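Local coordinates for protein DOA1 (PDB 3ODT), which probably binds ubiquitin through its WD40 beta-propeller domain and is linked to the turnover of F-box proteins, at residues R246-W251 with I267-V272. Numbering follows the deposited sequence.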
loop_
_atom_site.group_PDB
_atom_site.type_symbol
_atom_site.label_atom_id
_atom_site.label_comp_id
_atom_site.label_asym_id
_atom_site.label_seq_id
_atom_site.Cartn_x
_atom_site.Cartn_y
_atom_site.Cartn_z
ATOM N N ARG A 246 2.823 -10.680 -12.627
ATOM C CA ARG A 246 1.513 -10.407 -13.224
ATOM C C ARG A 246 0.359 -10.963 -12.411
ATOM O O ARG A 246 -0.776 -11.013 -12.908
ATOM C CB ARG A 246 1.422 -10.898 -14.681
ATOM C CG ARG A 246 2.654 -10.573 -15.514
ATOM C CD ARG A 246 2.417 -10.812 -16.986
ATOM N NE ARG A 246 2.310 -12.218 -17.377
ATOM C CZ ARG A 246 1.195 -12.812 -17.801
ATOM N NH1 ARG A 246 0.030 -12.162 -17.823
ATOM N NH2 ARG A 246 1.229 -14.084 -18.175
ATOM N N THR A 247 0.624 -11.348 -11.175
ATOM C CA THR A 247 -0.403 -11.992 -10.381
ATOM C C THR A 247 -0.820 -11.181 -9.145
ATOM O O THR A 247 -0.040 -10.428 -8.538
ATOM C CB THR A 247 -0.036 -13.427 -9.919
ATOM O OG1 THR A 247 0.969 -13.399 -8.901
ATOM C CG2 THR A 247 0.368 -14.318 -11.113
ATOM N N VAL A 248 -2.082 -11.402 -8.784
ATOM C CA VAL A 248 -2.647 -11.104 -7.470
ATOM C C VAL A 248 -2.900 -12.459 -6.836
ATOM O O VAL A 248 -3.477 -13.343 -7.479
ATOM C CB VAL A 248 -3.975 -10.321 -7.577
ATOM C CG1 VAL A 248 -4.575 -10.122 -6.194
ATOM C CG2 VAL A 248 -3.723 -8.971 -8.253
ATOM N N ARG A 249 -2.478 -12.641 -5.597
ATOM C CA ARG A 249 -2.611 -13.935 -4.957
ATOM C C ARG A 249 -3.305 -13.791 -3.628
ATOM O O ARG A 249 -3.110 -12.797 -2.924
ATOM C CB ARG A 249 -1.266 -14.625 -4.807
ATOM C CG ARG A 249 -0.629 -14.882 -6.144
ATOM C CD ARG A 249 0.686 -15.610 -6.024
ATOM N NE ARG A 249 1.355 -15.728 -7.325
ATOM C CZ ARG A 249 1.890 -16.827 -7.821
ATOM N NH1 ARG A 249 1.785 -17.988 -7.195
ATOM N NH2 ARG A 249 2.504 -16.751 -8.997
ATOM N N ILE A 250 -4.086 -14.799 -3.267
ATOM C CA ILE A 250 -4.791 -14.792 -1.999
ATOM C C ILE A 250 -4.324 -16.004 -1.219
ATOM O O ILE A 250 -4.319 -17.103 -1.768
ATOM C CB ILE A 250 -6.326 -14.832 -2.201
ATOM C CG1 ILE A 250 -6.793 -13.564 -2.930
ATOM C CG2 ILE A 250 -7.057 -14.908 -0.864
ATOM C CD1 ILE A 250 -7.172 -13.787 -4.344
ATOM N N TRP A 251 -3.925 -15.804 0.039
ATOM C CA TRP A 251 -3.338 -16.870 0.866
ATOM C C TRP A 251 -4.054 -17.010 2.222
ATOM O O TRP A 251 -4.539 -16.037 2.817
ATOM C CB TRP A 251 -1.881 -16.556 1.201
ATOM C CG TRP A 251 -1.015 -16.054 0.098
ATOM C CD1 TRP A 251 -1.008 -14.798 -0.410
ATOM C CD2 TRP A 251 0.016 -16.775 -0.594
ATOM N NE1 TRP A 251 -0.033 -14.681 -1.382
ATOM C CE2 TRP A 251 0.601 -15.887 -1.520
ATOM C CE3 TRP A 251 0.488 -18.090 -0.532
ATOM C CZ2 TRP A 251 1.646 -16.265 -2.373
ATOM C CZ3 TRP A 251 1.524 -18.471 -1.393
ATOM C CH2 TRP A 251 2.096 -17.554 -2.291
ATOM N N ILE A 267 2.395 -6.201 -17.247
ATOM C CA ILE A 267 3.726 -6.699 -16.928
ATOM C C ILE A 267 4.030 -6.619 -15.421
ATOM O O ILE A 267 4.837 -7.414 -14.934
ATOM C CB ILE A 267 4.861 -6.017 -17.731
ATOM C CG1 ILE A 267 4.926 -4.516 -17.448
ATOM C CG2 ILE A 267 4.735 -6.360 -19.240
ATOM C CD1 ILE A 267 6.061 -3.828 -18.174
ATOM N N SER A 268 3.401 -5.679 -14.718
ATOM C CA SER A 268 3.607 -5.493 -13.272
ATOM C C SER A 268 2.315 -5.169 -12.572
ATOM O O SER A 268 1.543 -4.308 -13.048
ATOM C CB SER A 268 4.545 -4.302 -13.025
ATOM O OG SER A 268 5.771 -4.431 -13.723
ATOM N N ILE A 269 2.067 -5.801 -11.428
ATOM C CA ILE A 269 0.920 -5.438 -10.596
ATOM C C ILE A 269 1.468 -4.698 -9.362
ATOM O O ILE A 269 2.173 -5.297 -8.568
ATOM C CB ILE A 269 0.113 -6.665 -10.132
ATOM C CG1 ILE A 269 -0.049 -7.680 -11.263
ATOM C CG2 ILE A 269 -1.259 -6.185 -9.570
ATOM C CD1 ILE A 269 -0.654 -7.123 -12.534
ATOM N N TRP A 270 1.218 -3.385 -9.283
ATOM C CA TRP A 270 1.887 -2.539 -8.310
ATOM C C TRP A 270 1.271 -2.497 -6.921
ATOM O O TRP A 270 1.975 -2.285 -5.936
ATOM C CB TRP A 270 2.001 -1.108 -8.835
ATOM C CG TRP A 270 2.821 -1.004 -10.045
ATOM C CD1 TRP A 270 2.410 -0.654 -11.293
ATOM C CD2 TRP A 270 4.223 -1.265 -10.131
ATOM N NE1 TRP A 270 3.477 -0.685 -12.164
ATOM C CE2 TRP A 270 4.600 -1.060 -11.473
ATOM C CE3 TRP A 270 5.185 -1.671 -9.210
ATOM C CZ2 TRP A 270 5.902 -1.234 -11.914
ATOM C CZ3 TRP A 270 6.497 -1.830 -9.646
ATOM C CH2 TRP A 270 6.833 -1.642 -10.994
ATOM N N SER A 271 -0.052 -2.592 -6.869
ATOM C CA SER A 271 -0.738 -2.295 -5.623
ATOM C C SER A 271 -2.075 -3.013 -5.515
ATOM O O SER A 271 -2.786 -3.225 -6.511
ATOM C CB SER A 271 -0.979 -0.779 -5.555
ATOM O OG SER A 271 -1.609 -0.413 -4.326
ATOM N N VAL A 272 -2.372 -3.433 -4.297
ATOM C CA VAL A 272 -3.695 -3.913 -3.912
ATOM C C VAL A 272 -4.148 -3.238 -2.634
ATOM O O VAL A 272 -3.326 -2.791 -1.803
ATOM C CB VAL A 272 -3.717 -5.440 -3.675
ATOM C CG1 VAL A 272 -3.567 -6.184 -5.003
ATOM C CG2 VAL A 272 -2.576 -5.859 -2.728
#
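Ile-269 carries this contact, reaching from the start of its strand to the backbone around Arg-246 and to the side chain of Val-248. Its CB lies 4.1 Å from Thr-247 O. There the chain forks. CG1 is anti to the carbonyl carbon (chi1 -42°), and this rotation brings it to 3.5 Å from Arg-246 C, against the peptide that leads into Thr-247. CD1 continues the same branch and ends 3.9 Å from Arg-246 O. The other branch, CG2, meets Val-248 CG2 at 3.9 Å, the two side chains crossing nearly at right angles. A beta-branched residue suits this place, because one methyl can pack on a neighbouring side chain while the longer arm covers a peptide. Further along, Val-248 CG1 faces Val-272 CG1 at 4.2 Å; short, beta-branched valines suit extended strands and put methyls from each blade against the other.

No hydrogen bond joins the segments; their contacts are van der Waals. Arginine suits the exposed margin: the aliphatic CG of Arg-246 passes Ile-267 O, while the long chain carries NH1 to a hydrogen bond with Leu-264 O. Nearby, Thr-247 OG1 accepts a nearly straight bond from Arg-249 NE (2.8 Å), in the guanidinium plane; Asp-245 hydrogen-bonds this hydroxyl through OD1 and forms a salt bridge with Arg-249 NH2 through OD2.

The strands, their short axes 37° apart, belong to successive blades of the WD40 propeller: 247-251 is third in its four-stranded sheet, 269-274 the inner edge of the next. Val-282 of strand 280-284 touches Val-248 and Ile-269, and Cys-242 of strand 239-243 touches Ile-269 and Val-272.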